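Local structure of alpha-L-arabinosidase (Xanthomonas axonopodis pv. citri, 6D25) at residues A[374-377]-A[383-386]; A[224-229]-A[234-239]; A[107-112]-A[118-123]; A[293-298]-A[349-354]. The protein probably removes alpha-L-arabinofuranosyl side groups from arabinoxylans, including those on doubly substituted internal xylose units, as a trimeric glycoside hydrolase of family GH51. One frame throughout, in Å; residues are numbered along the deposited sequence.

Interaction 1: A[374-377]-A[383-386]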
loop_
_atom_site.group_PDB
_atom_site.type_symbol
_atom_site.label_atom_id
_atom_site.label_comp_id
_atom_site.label_asym_id
_atom_site.label_seq_id
_atom_site.Cartn_x
_atom_site.Cartn_y
_atom_site.Cartn_z
ATOM N N MET A 374 -30.441 2.768 7.373
ATOM C CA MET A 374 -31.445 3.805 7.368
ATOM C C MET A 374 -32.779 3.280 6.811
ATOM O O MET A 374 -33.825 3.511 7.445
ATOM C CB MET A 374 -30.965 5.023 6.564
ATOM C CG MET A 374 -31.826 6.252 6.744
ATOM S SD MET A 374 -31.112 7.711 5.928
ATOM C CE MET A 374 -31.368 7.289 4.209
ATOM N N VAL A 375 -32.780 2.643 5.625
ATOM C CA VAL A 375 -33.988 2.164 4.993
ATOM C C VAL A 375 -33.801 0.706 4.565
ATOM O O VAL A 375 -32.767 0.385 3.990
ATOM C CB VAL A 375 -34.368 3.029 3.776
ATOM C CG1 VAL A 375 -35.724 2.631 3.196
ATOM C CG2 VAL A 375 -34.360 4.505 4.107
ATOM N N ASN A 376 -34.741 -0.164 4.893
ATOM C CA ASN A 376 -34.827 -1.543 4.344
ATOM C C ASN A 376 -33.703 -2.476 4.824
ATOM O O ASN A 376 -33.671 -3.625 4.355
ATOM C CB ASN A 376 -34.857 -1.525 2.815
ATOM C CG ASN A 376 -36.189 -1.043 2.289
ATOM O OD1 ASN A 376 -37.208 -1.269 2.965
ATOM N ND2 ASN A 376 -36.186 -0.424 1.113
ATOM N N VAL A 377 -32.790 -2.027 5.678
ATOM C CA VAL A 377 -31.571 -2.804 5.994
ATOM C C VAL A 377 -31.358 -2.737 7.510
ATOM O O VAL A 377 -31.374 -1.642 8.108
ATOM C CB VAL A 377 -30.353 -2.208 5.268
ATOM C CG1 VAL A 377 -29.052 -2.820 5.735
ATOM C CG2 VAL A 377 -30.498 -2.344 3.755
ATOM N N LEU A 383 -39.304 0.945 6.078
ATOM C CA LEU A 383 -39.345 -0.186 5.176
ATOM C C LEU A 383 -40.199 0.220 3.967
ATOM O O LEU A 383 -41.227 0.872 4.149
ATOM C CB LEU A 383 -39.923 -1.433 5.858
ATOM C CG LEU A 383 -39.275 -1.804 7.195
ATOM C CD1 LEU A 383 -39.964 -3.018 7.791
ATOM C CD2 LEU A 383 -37.810 -2.136 7.008
ATOM N N THR A 384 -39.735 -0.087 2.765
ATOM C CA THR A 384 -40.471 0.205 1.540
ATOM C C THR A 384 -40.605 -1.067 0.711
ATOM O O THR A 384 -39.795 -1.988 0.795
ATOM C CB THR A 384 -39.811 1.275 0.668
ATOM O OG1 THR A 384 -38.631 0.738 0.084
ATOM C CG2 THR A 384 -39.472 2.537 1.414
ATOM N N ASP A 385 -41.644 -1.074 -0.109
ATOM C CA ASP A 385 -41.861 -2.141 -1.053
ATOM C C ASP A 385 -42.668 -1.572 -2.230
ATOM O O ASP A 385 -43.894 -1.415 -2.123
ATOM C CB ASP A 385 -42.612 -3.288 -0.372
ATOM C CG ASP A 385 -42.887 -4.467 -1.299
ATOM O OD1 ASP A 385 -42.365 -4.487 -2.415
ATOM O OD2 ASP A 385 -43.608 -5.341 -0.889
ATOM N N GLY A 386 -41.974 -1.187 -3.279
ATOM C CA GLY A 386 -42.577 -0.391 -4.307
ATOM C C GLY A 386 -43.112 0.894 -3.710
ATOM O O GLY A 386 -42.418 1.511 -2.907
#
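Two first torsions set up this contact: Asn376 carries CG beside its backbone N (chi1 -73°), which sends the amide across to Thr384, and Thr384 turns OG1 in between its own N and carbonyl carbon (chi1 71°). The amide therefore finds a backbone donor and a hydroxyl acceptor side by side. Thr384 N donates to Asn376 OD1 at 2.8 Å, in the carbonyl plane and on a lone pair. Asn376 ND2 donates to Thr384 OG1 at 2.9 Å, nearly straight and 5° from the amide plane. Gripped at both ends, the amide has little freedom to flip. This happens in the loop that leaves strand 366-371, the eighth of the (beta/alpha)8 barrel, and returns as the first strand of the hairpin 382-385/388-391; the asparagine ties the middle of the loop to that strand. Around the amide, Leu383 CA lies 3.3 Å from Asn376 OD1, and Leu383 CD2 reaches back to 4.0 Å from Asn376 CA. Next to it, Val375 CG1 meets Thr384 CG2 at 4.2 Å, the two side chains crossing at about a right angle. Beyond the pair, Asn376 ND2 also donates to Thr58 O, and Thr384 OG1 makes a weak hydrogen bond to Gly62 O.

Interaction 2: A[224-229]-A[234-239]; sequences TFVKSP and ILKIAP
Ser228 OG takes the N-H of Ile234 in an almost straight hydrogen bond of 2.9 Å, and this bond holds the turn between the two segments where their backbones come nearest. The hydroxyl is set beside the serine's own backbone N (chi1 -67°) and faces the start of the incoming strand. Ile234 fills the space next to it with both branches: CD1 lies 3.8 Å from Lys227 O and 4.3 Å from Pro229 CD, while CG2 meets Val226 CG1 at 4.4 Å. Beside this pair, Lys236 stretches its chain, extended beyond CG, past Val226 towards the last turn of helix 212-224.

One layer out, the NZ of Lys236 is hydrogen-bonded to Gln223 O and touches Thr224 O only by way of a water, which it holds weakly and which donates to that carbonyl. Lys227 NZ binds Thr224 O directly at 2.9 Å, from 35° above the carbonyl plane. The positive charge of the two lysines probably suits the carbonyls gathered there. Lys227 has a stronger partner in Glu104 of the second subunit, a salt bridge that brings this turn into the trimer interface.

The whole arrangement is the return leg of a beta-alpha-beta crossover: helix 212-224 runs back from strand 196-199, and the turn delivers the chain into the adjacent parallel strand 235-238. Ile234 rests on Phe197 of strand 196-199, Val226 and Pro229 pack on helix 161-172, and strand 262-269 pairs with 235-238 along its other edge.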
loop_
_atom_site.group_PDB
_atom_site.type_symbol
_atom_site.label_atom_id
_atom_site.label_comp_id
_atom_site.label_asym_id
_atom_site.label_seq_id
_atom_site.Cartn_x
_atom_site.Cartn_y
_atom_site.Cartn_z
ATOM N N THR A 224 -3.270 11.770 5.314
ATOM C CA THR A 224 -2.386 12.866 4.920
ATOM C C THR A 224 -2.956 13.560 3.661
ATOM O O THR A 224 -2.846 14.798 3.531
ATOM C CB THR A 224 -0.973 12.351 4.648
ATOM O OG1 THR A 224 -0.413 11.722 5.797
ATOM C CG2 THR A 224 -0.037 13.462 4.199
ATOM N N PHE A 225 -3.511 12.785 2.741
ATOM C CA PHE A 225 -3.818 13.280 1.438
ATOM C C PHE A 225 -5.284 13.719 1.328
ATOM O O PHE A 225 -5.674 14.224 0.268
ATOM C CB PHE A 225 -3.425 12.254 0.374
ATOM C CG PHE A 225 -1.966 11.917 0.466
ATOM C CD1 PHE A 225 -1.013 12.861 0.112
ATOM C CD2 PHE A 225 -1.545 10.730 1.022
ATOM C CE1 PHE A 225 0.339 12.596 0.267
ATOM C CE2 PHE A 225 -0.195 10.460 1.170
ATOM C CZ PHE A 225 0.750 11.391 0.805
ATOM N N VAL A 226 -6.037 13.633 2.395
ATOM C CA VAL A 226 -7.347 14.264 2.444
ATOM C C VAL A 226 -7.192 15.635 3.103
ATOM O O VAL A 226 -7.102 15.747 4.312
ATOM C CB VAL A 226 -8.359 13.393 3.197
ATOM C CG1 VAL A 226 -9.720 14.055 3.273
ATOM C CG2 VAL A 226 -8.492 12.030 2.567
ATOM N N LYS A 227 -7.187 16.648 2.300
ATOM C CA LYS A 227 -6.870 17.996 2.753
ATOM C C LYS A 227 -8.120 18.877 2.661
ATOM O O LYS A 227 -8.954 18.724 1.753
ATOM C CB LYS A 227 -5.729 18.529 1.882
ATOM C CG LYS A 227 -4.374 17.892 2.201
ATOM C CD LYS A 227 -3.232 18.573 1.525
ATOM C CE LYS A 227 -1.869 18.139 2.035
ATOM N NZ LYS A 227 -1.629 16.712 1.739
ATOM N N SER A 228 -8.269 19.736 3.644
ATOM C CA SER A 228 -9.336 20.727 3.689
ATOM C C SER A 228 -8.960 21.915 2.806
ATOM O O SER A 228 -7.851 22.439 2.908
ATOM C CB SER A 228 -9.536 21.190 5.083
ATOM O OG SER A 228 -10.037 20.146 5.889
ATOM N N PRO A 229 -9.859 22.359 1.946
ATOM C CA PRO A 229 -9.535 23.657 1.330
ATOM C C PRO A 229 -9.684 24.780 2.374
ATOM O O PRO A 229 -10.149 24.546 3.502
ATOM C CB PRO A 229 -10.567 23.751 0.208
ATOM C CG PRO A 229 -11.785 23.067 0.822
ATOM C CD PRO A 229 -11.238 21.944 1.683
ATOM N N ILE A 234 -12.767 19.625 6.766
ATOM C CA ILE A 234 -13.138 18.198 6.645
ATOM C C ILE A 234 -12.563 17.448 7.859
ATOM O O ILE A 234 -11.353 17.283 7.965
ATOM C CB ILE A 234 -12.621 17.606 5.333
ATOM C CG1 ILE A 234 -13.090 18.432 4.128
ATOM C CG2 ILE A 234 -13.055 16.147 5.195
ATOM C CD1 ILE A 234 -12.523 17.982 2.790
ATOM N N LEU A 235 -13.429 16.979 8.749
ATOM C CA LEU A 235 -12.980 16.220 9.916
ATOM C C LEU A 235 -12.712 14.782 9.506
ATOM O O LEU A 235 -13.474 14.209 8.726
ATOM C CB LEU A 235 -14.064 16.307 11.010
ATOM C CG LEU A 235 -14.341 17.710 11.554
ATOM C CD1 LEU A 235 -15.546 17.665 12.458
ATOM C CD2 LEU A 235 -13.150 18.295 12.287
ATOM N N LYS A 236 -11.679 14.188 10.076
ATOM C CA LYS A 236 -11.266 12.839 9.675
ATOM C C LYS A 236 -11.553 11.837 10.788
ATOM O O LYS A 236 -11.116 12.037 11.924
ATOM C CB LYS A 236 -9.773 12.838 9.354
ATOM C CG LYS A 236 -9.400 13.705 8.146
ATOM C CD LYS A 236 -7.956 14.115 8.185
ATOM C CE LYS A 236 -7.535 14.837 6.935
ATOM N NZ LYS A 236 -6.094 15.180 6.996
ATOM N N ILE A 237 -12.260 10.794 10.444
ATOM C CA ILE A 237 -12.603 9.730 11.366
ATOM C C ILE A 237 -11.723 8.508 11.075
ATOM O O ILE A 237 -11.769 7.954 9.975
ATOM C CB ILE A 237 -14.084 9.339 11.248
ATOM C CG1 ILE A 237 -15.028 10.550 11.230
ATOM C CG2 ILE A 237 -14.435 8.302 12.351
ATOM C CD1 ILE A 237 -14.854 11.452 12.341
ATOM N N ALA A 238 -10.930 8.109 12.056
ATOM C CA ALA A 238 -10.073 6.940 11.966
ATOM C C ALA A 238 -10.850 5.647 12.234
ATOM O O ALA A 238 -11.769 5.611 13.043
ATOM C CB ALA A 238 -8.927 7.089 12.929
ATOM N N PRO A 239 -10.421 4.567 11.595
ATOM C CA PRO A 239 -11.013 3.226 11.702
ATOM C C PRO A 239 -10.671 2.619 13.076
ATOM O O PRO A 239 -9.520 2.470 13.433
ATOM C CB PRO A 239 -10.375 2.490 10.514
ATOM C CG PRO A 239 -9.040 3.100 10.389
ATOM C CD PRO A 239 -9.298 4.561 10.652
HETATM O O HOH W 1 -3.501 16.101 5.608
#

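Interaction 3: A[107-112]-A[118-123]; sequences WRDGVG and PIRVNT
The guanidinium of Arg120 has Pro118 CB over the centre of one face, 3.7 Å above the plane, and the carboxylate of Asp109 at its edge. The grip is side-on and uses both oxygens: NE donates to Asp109 OD2 at 2.9 Å, essentially straight and within the guanidinium plane, and NH2 donates to Asp109 OD1 at 3.1 Å with more bend. The two flat groups are far from coplanar, however. Their planes stand 61° apart, so both nitrogens come in from above the carboxylate plane rather than within it. A bend at chi2 (-59°) folds the arginine chain so that its head lies over Pro118 and beside the aspartate at once. The proline also touches the acid directly, with Pro118 CG 3.3 Å from Asp109 OD1, so its ring packs against one flank of the salt bridge.

Asp109 itself is held on a short 3-10 turn, in which Gly110 N bonds to Trp107 O at 3.0 Å. The turn is anchored inward by Trp107, whose ring stacks on Trp167. At the neighbouring Ile119, the backbone bonds to the third subunit, where Ser178 OG takes its N-H, and Arg120 packs on Gln166 of that subunit. What results is a surface salt bridge that braces part of the long beta-to-alpha loop of the barrel, after strand 93-96, by pinning its 3-10 turn to the small hairpin 120-122/128-130 at the trimer interface.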
loop_
_atom_site.group_PDB
_atom_site.type_symbol
_atom_site.label_atom_id
_atom_site.label_comp_id
_atom_site.label_asym_id
_atom_site.label_seq_id
_atom_site.Cartn_x
_atom_site.Cartn_y
_atom_site.Cartn_z
ATOM N N TRP A 107 -15.016 6.034 -6.489
ATOM C CA TRP A 107 -15.945 7.154 -6.630
ATOM C C TRP A 107 -16.171 7.548 -8.101
ATOM O O TRP A 107 -17.255 8.026 -8.442
ATOM C CB TRP A 107 -15.467 8.348 -5.790
ATOM C CG TRP A 107 -14.270 9.049 -6.326
ATOM C CD1 TRP A 107 -12.968 8.800 -6.026
ATOM C CD2 TRP A 107 -14.273 10.146 -7.252
ATOM N NE1 TRP A 107 -12.162 9.662 -6.703
ATOM C CE2 TRP A 107 -12.927 10.506 -7.462
ATOM C CE3 TRP A 107 -15.276 10.892 -7.882
ATOM C CZ2 TRP A 107 -12.559 11.549 -8.321
ATOM C CZ3 TRP A 107 -14.914 11.927 -8.724
ATOM C CH2 TRP A 107 -13.584 12.257 -8.925
ATOM N N ARG A 108 -15.172 7.369 -8.966
ATOM C CA ARG A 108 -15.341 7.787 -10.369
ATOM C C ARG A 108 -16.395 6.928 -11.067
ATOM O O ARG A 108 -16.965 7.374 -12.077
ATOM C CB ARG A 108 -14.019 7.731 -11.142
ATOM C CG ARG A 108 -13.058 8.847 -10.763
ATOM C CD ARG A 108 -11.996 8.988 -11.849
ATOM N NE ARG A 108 -11.620 10.355 -12.093
ATOM C CZ ARG A 108 -12.354 11.305 -12.673
ATOM N NH1 ARG A 108 -13.480 11.099 -13.343
ATOM N NH2 ARG A 108 -11.896 12.520 -12.564
ATOM N N ASP A 109 -16.667 5.745 -10.546
ATOM C CA ASP A 109 -17.696 4.867 -11.103
ATOM C C ASP A 109 -19.086 5.499 -10.937
ATOM O O ASP A 109 -20.031 5.100 -11.599
ATOM C CB ASP A 109 -17.688 3.495 -10.442
ATOM C CG ASP A 109 -16.457 2.633 -10.755
ATOM O OD1 ASP A 109 -15.740 2.943 -11.712
ATOM O OD2 ASP A 109 -16.228 1.636 -10.029
ATOM N N GLY A 110 -19.233 6.435 -10.010
ATOM C CA GLY A 110 -20.521 6.991 -9.686
ATOM C C GLY A 110 -20.727 8.437 -10.114
ATOM O O GLY A 110 -21.654 9.083 -9.603
ATOM N N VAL A 111 -19.898 8.958 -11.022
ATOM C CA VAL A 111 -20.110 10.309 -11.545
ATOM C C VAL A 111 -20.158 10.261 -13.064
ATOM O O VAL A 111 -19.649 9.338 -13.705
ATOM C CB VAL A 111 -19.046 11.310 -11.043
ATOM C CG1 VAL A 111 -19.016 11.362 -9.525
ATOM C CG2 VAL A 111 -17.663 11.038 -11.598
ATOM N N GLY A 112 -20.721 11.304 -13.622
ATOM C CA GLY A 112 -20.778 11.470 -15.058
ATOM C C GLY A 112 -22.105 11.007 -15.575
ATOM O O GLY A 112 -22.974 10.577 -14.800
ATOM N N PRO A 118 -20.070 2.576 -14.947
ATOM C CA PRO A 118 -19.952 1.136 -15.034
ATOM C C PRO A 118 -20.885 0.420 -14.045
ATOM O O PRO A 118 -21.190 0.927 -12.974
ATOM C CB PRO A 118 -18.497 0.855 -14.718
ATOM C CG PRO A 118 -18.131 1.984 -13.818
ATOM C CD PRO A 118 -18.842 3.179 -14.420
ATOM N N ILE A 119 -21.371 -0.731 -14.446
ATOM C CA ILE A 119 -22.080 -1.622 -13.562
ATOM C C ILE A 119 -21.023 -2.450 -12.830
ATOM O O ILE A 119 -20.189 -3.097 -13.473
ATOM C CB ILE A 119 -23.068 -2.495 -14.348
ATOM C CG1 ILE A 119 -24.038 -1.623 -15.151
ATOM C CG2 ILE A 119 -23.768 -3.470 -13.426
ATOM C CD1 ILE A 119 -24.918 -2.392 -16.066
ATOM N N ARG A 120 -21.082 -2.421 -11.520
ATOM C CA ARG A 120 -20.142 -3.151 -10.678
ATOM C C ARG A 120 -20.908 -4.266 -9.974
ATOM O O ARG A 120 -22.129 -4.457 -10.193
ATOM C CB ARG A 120 -19.451 -2.204 -9.693
ATOM C CG ARG A 120 -18.581 -1.138 -10.363
ATOM C CD ARG A 120 -17.478 -1.714 -11.215
ATOM N NE ARG A 120 -16.529 -0.713 -11.646
ATOM C CZ ARG A 120 -15.781 -0.795 -12.752
ATOM N NH1 ARG A 120 -15.832 -1.871 -13.530
ATOM N NH2 ARG A 120 -14.967 0.226 -13.051
ATOM N N VAL A 121 -20.186 -5.039 -9.176
ATOM C CA VAL A 121 -20.773 -6.162 -8.455
ATOM C C VAL A 121 -20.727 -5.788 -6.985
ATOM O O VAL A 121 -19.645 -5.347 -6.466
ATOM C CB VAL A 121 -19.999 -7.463 -8.706
ATOM C CG1 VAL A 121 -20.568 -8.620 -7.889
ATOM C CG2 VAL A 121 -19.988 -7.817 -10.195
ATOM N N ASN A 122 -21.861 -5.931 -6.302
ATOM C CA ASN A 122 -21.892 -5.738 -4.872
ATOM C C ASN A 122 -21.467 -7.066 -4.223
ATOM O O ASN A 122 -22.307 -7.957 -3.985
ATOM C CB ASN A 122 -23.266 -5.257 -4.388
ATOM C CG ASN A 122 -23.170 -4.747 -2.961
ATOM O OD1 ASN A 122 -22.408 -5.309 -2.170
ATOM N ND2 ASN A 122 -23.940 -3.727 -2.622
ATOM N N THR A 123 -20.159 -7.225 -4.010
ATOM C CA THR A 123 -19.601 -8.535 -3.660
ATOM C C THR A 123 -20.077 -8.985 -2.271
ATOM O O THR A 123 -20.366 -10.170 -2.085
ATOM C CB THR A 123 -18.065 -8.524 -3.687
ATOM O OG1 THR A 123 -17.620 -7.591 -2.696
ATOM C CG2 THR A 123 -17.468 -8.131 -5.021
#

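Interaction 4: A[293-298]-A[349-354]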
loop_
_atom_site.group_PDB
_atom_site.type_symbol
_atom_site.label_atom_id
_atom_site.label_comp_id
_atom_site.label_asym_id
_atom_site.label_seq_id
_atom_site.Cartn_x
_atom_site.Cartn_y
_atom_site.Cartn_z
ATOM N N SER A 293 -30.198 -7.320 27.311
ATOM C CA SER A 293 -28.949 -7.554 28.028
ATOM C C SER A 293 -27.757 -7.300 27.096
ATOM O O SER A 293 -26.788 -6.577 27.444
ATOM C CB SER A 293 -28.911 -8.938 28.583
ATOM O OG SER A 293 -27.724 -9.151 29.328
ATOM N N ARG A 294 -27.812 -7.869 25.909
ATOM C CA ARG A 294 -26.744 -7.672 24.949
ATOM C C ARG A 294 -26.615 -6.202 24.545
ATOM O O ARG A 294 -25.485 -5.731 24.373
ATOM C CB ARG A 294 -26.934 -8.564 23.720
ATOM C CG ARG A 294 -26.429 -9.977 23.976
ATOM C CD ARG A 294 -26.703 -10.907 22.826
ATOM N NE ARG A 294 -26.110 -12.237 23.002
ATOM C CZ ARG A 294 -24.930 -12.597 22.496
ATOM N NH1 ARG A 294 -24.478 -13.810 22.744
ATOM N NH2 ARG A 294 -24.229 -11.755 21.739
ATOM N N THR A 295 -27.720 -5.483 24.390
ATOM C CA THR A 295 -27.592 -4.103 23.897
ATOM C C THR A 295 -26.923 -3.232 24.977
ATOM O O THR A 295 -26.181 -2.311 24.671
ATOM C CB THR A 295 -28.921 -3.547 23.374
ATOM O OG1 THR A 295 -28.646 -2.652 22.285
ATOM C CG2 THR A 295 -29.685 -2.783 24.426
ATOM N N LEU A 296 -27.180 -3.557 26.244
ATOM C CA LEU A 296 -26.680 -2.746 27.351
ATOM C C LEU A 296 -25.146 -2.835 27.502
ATOM O O LEU A 296 -24.538 -1.976 28.157
ATOM C CB LEU A 296 -27.380 -3.172 28.642
ATOM C CG LEU A 296 -28.808 -2.627 28.793
ATOM C CD1 LEU A 296 -29.500 -3.304 29.968
ATOM C CD2 LEU A 296 -28.789 -1.149 29.024
ATOM N N VAL A 297 -24.551 -3.817 26.874
ATOM C CA VAL A 297 -23.103 -3.980 26.899
ATOM C C VAL A 297 -22.421 -2.720 26.286
ATOM O O VAL A 297 -21.277 -2.391 26.620
ATOM C CB VAL A 297 -22.711 -5.280 26.171
ATOM C CG1 VAL A 297 -21.207 -5.386 25.952
ATOM C CG2 VAL A 297 -23.211 -6.523 26.884
ATOM N N MET A 298 -23.134 -2.009 25.419
ATOM C CA MET A 298 -22.632 -0.732 24.861
ATOM C C MET A 298 -22.044 0.175 25.956
ATOM O O MET A 298 -21.038 0.847 25.717
ATOM C CB MET A 298 -23.747 0.000 24.118
ATOM C CG MET A 298 -23.325 1.313 23.486
ATOM S SD MET A 298 -22.189 1.147 22.103
ATOM C CE MET A 298 -23.284 0.664 20.771
ATOM N N ALA A 349 -37.411 -0.860 19.350
ATOM C CA ALA A 349 -37.614 0.476 19.942
ATOM C C ALA A 349 -36.852 0.574 21.264
ATOM O O ALA A 349 -36.155 1.571 21.494
ATOM C CB ALA A 349 -39.065 0.737 20.144
ATOM N N LEU A 350 -37.010 -0.434 22.143
ATOM C CA LEU A 350 -36.293 -0.367 23.427
ATOM C C LEU A 350 -34.774 -0.375 23.218
ATOM O O LEU A 350 -34.046 0.289 23.981
ATOM C CB LEU A 350 -36.752 -1.501 24.357
ATOM C CG LEU A 350 -37.939 -1.123 25.245
ATOM C CD1 LEU A 350 -39.255 -1.134 24.479
ATOM C CD2 LEU A 350 -38.052 -2.008 26.442
ATOM N N VAL A 351 -34.284 -1.157 22.245
ATOM C CA VAL A 351 -32.873 -1.134 21.942
ATOM C C VAL A 351 -32.438 0.307 21.651
ATOM O O VAL A 351 -31.428 0.783 22.191
ATOM C CB VAL A 351 -32.492 -2.090 20.794
ATOM C CG1 VAL A 351 -31.135 -1.775 20.210
ATOM C CG2 VAL A 351 -32.548 -3.535 21.264
ATOM N N ALA A 352 -33.193 1.012 20.815
ATOM C CA ALA A 352 -32.822 2.395 20.483
ATOM C C ALA A 352 -32.867 3.297 21.719
ATOM O O ALA A 352 -31.937 4.083 21.927
ATOM C CB ALA A 352 -33.708 2.907 19.373
ATOM N N SER A 353 -33.920 3.216 22.555
ATOM C CA SER A 353 -34.013 4.130 23.702
ATOM C C SER A 353 -32.866 3.862 24.678
ATOM O O SER A 353 -32.267 4.829 25.199
ATOM C CB SER A 353 -35.358 4.099 24.412
ATOM O OG SER A 353 -35.573 2.830 24.989
ATOM N N LEU A 354 -32.503 2.619 24.864
ATOM C CA LEU A 354 -31.423 2.311 25.821
ATOM C C LEU A 354 -30.076 2.846 25.316
ATOM O O LEU A 354 -29.270 3.360 26.097
ATOM C CB LEU A 354 -31.367 0.810 26.075
ATOM C CG LEU A 354 -32.602 0.195 26.722
ATOM C CD1 LEU A 354 -32.476 -1.313 26.747
ATOM C CD2 LEU A 354 -32.795 0.731 28.113
#
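Thr295 lies over the branched end of Val351, its OG1 3.4 Å from Val351 CG1 and 4.1 Å from Val351 CG2. The two residues belong to neighbouring outer helices of the (beta/alpha)8 barrel: helix 285-312 follows strand 262-269, and helix 346-361 follows strand 319-325. The helices run in nearly the same direction, as helices flanking consecutive parallel strands do; the axes of the two short segments approach to 9.8 Å and cross at -21°. That spacing is bridged by few side chains. Thr295 points toward the partner helix and spans Val351 and Leu354, which lie one turn apart on one face. Its chi1 of -147° is away from the usual staggered positions, and it leaves OG1 against the valine while CG2 turns to Leu354 CD1 at 3.9 Å. The hydroxyl is buried but well supplied, being hydrogen-bonded to Thr269 OG1, at the end of barrel strand 262-269, and accepting a hydrogen bond from Asn355 ND2. It thus ties both helices to the neighbourhood of the barrel wall.

Towards the beta-sheet domain the contact becomes wholly apolar. Leu296 and Leu354 close it there, and beyond them that domain takes over, with Leu296 on Pro427 and Leu354 on His430, both of strand 424-435. With its CG beside the backbone N (chi1 -63°), Leu354 sends CD1 between the helices, toward Thr295, where that one methyl also meets Leu296 CD2 at 4.3 Å.

How the interactions relate
All four contacts are separate sites on one barrel subunit, and within one subunit none touches another. Interactions 1 and 3 sit in loops that leave the C-terminal ends of barrel strands, the end where the active site of such glycosidases lies; their nearest atoms are about 9 Å apart. Interaction 2 belongs to the other end, where a helix returns to a strand, about 10 Å from interaction 3 at the nearest atoms. Between subunits, however, those two do meet: Lys227 of one subunit packs on Thr123 of the next. Interaction 4 lies on the side facing the beta-sheet domain, its centre 36 Å from that of interaction 3 and beyond the chain's centre.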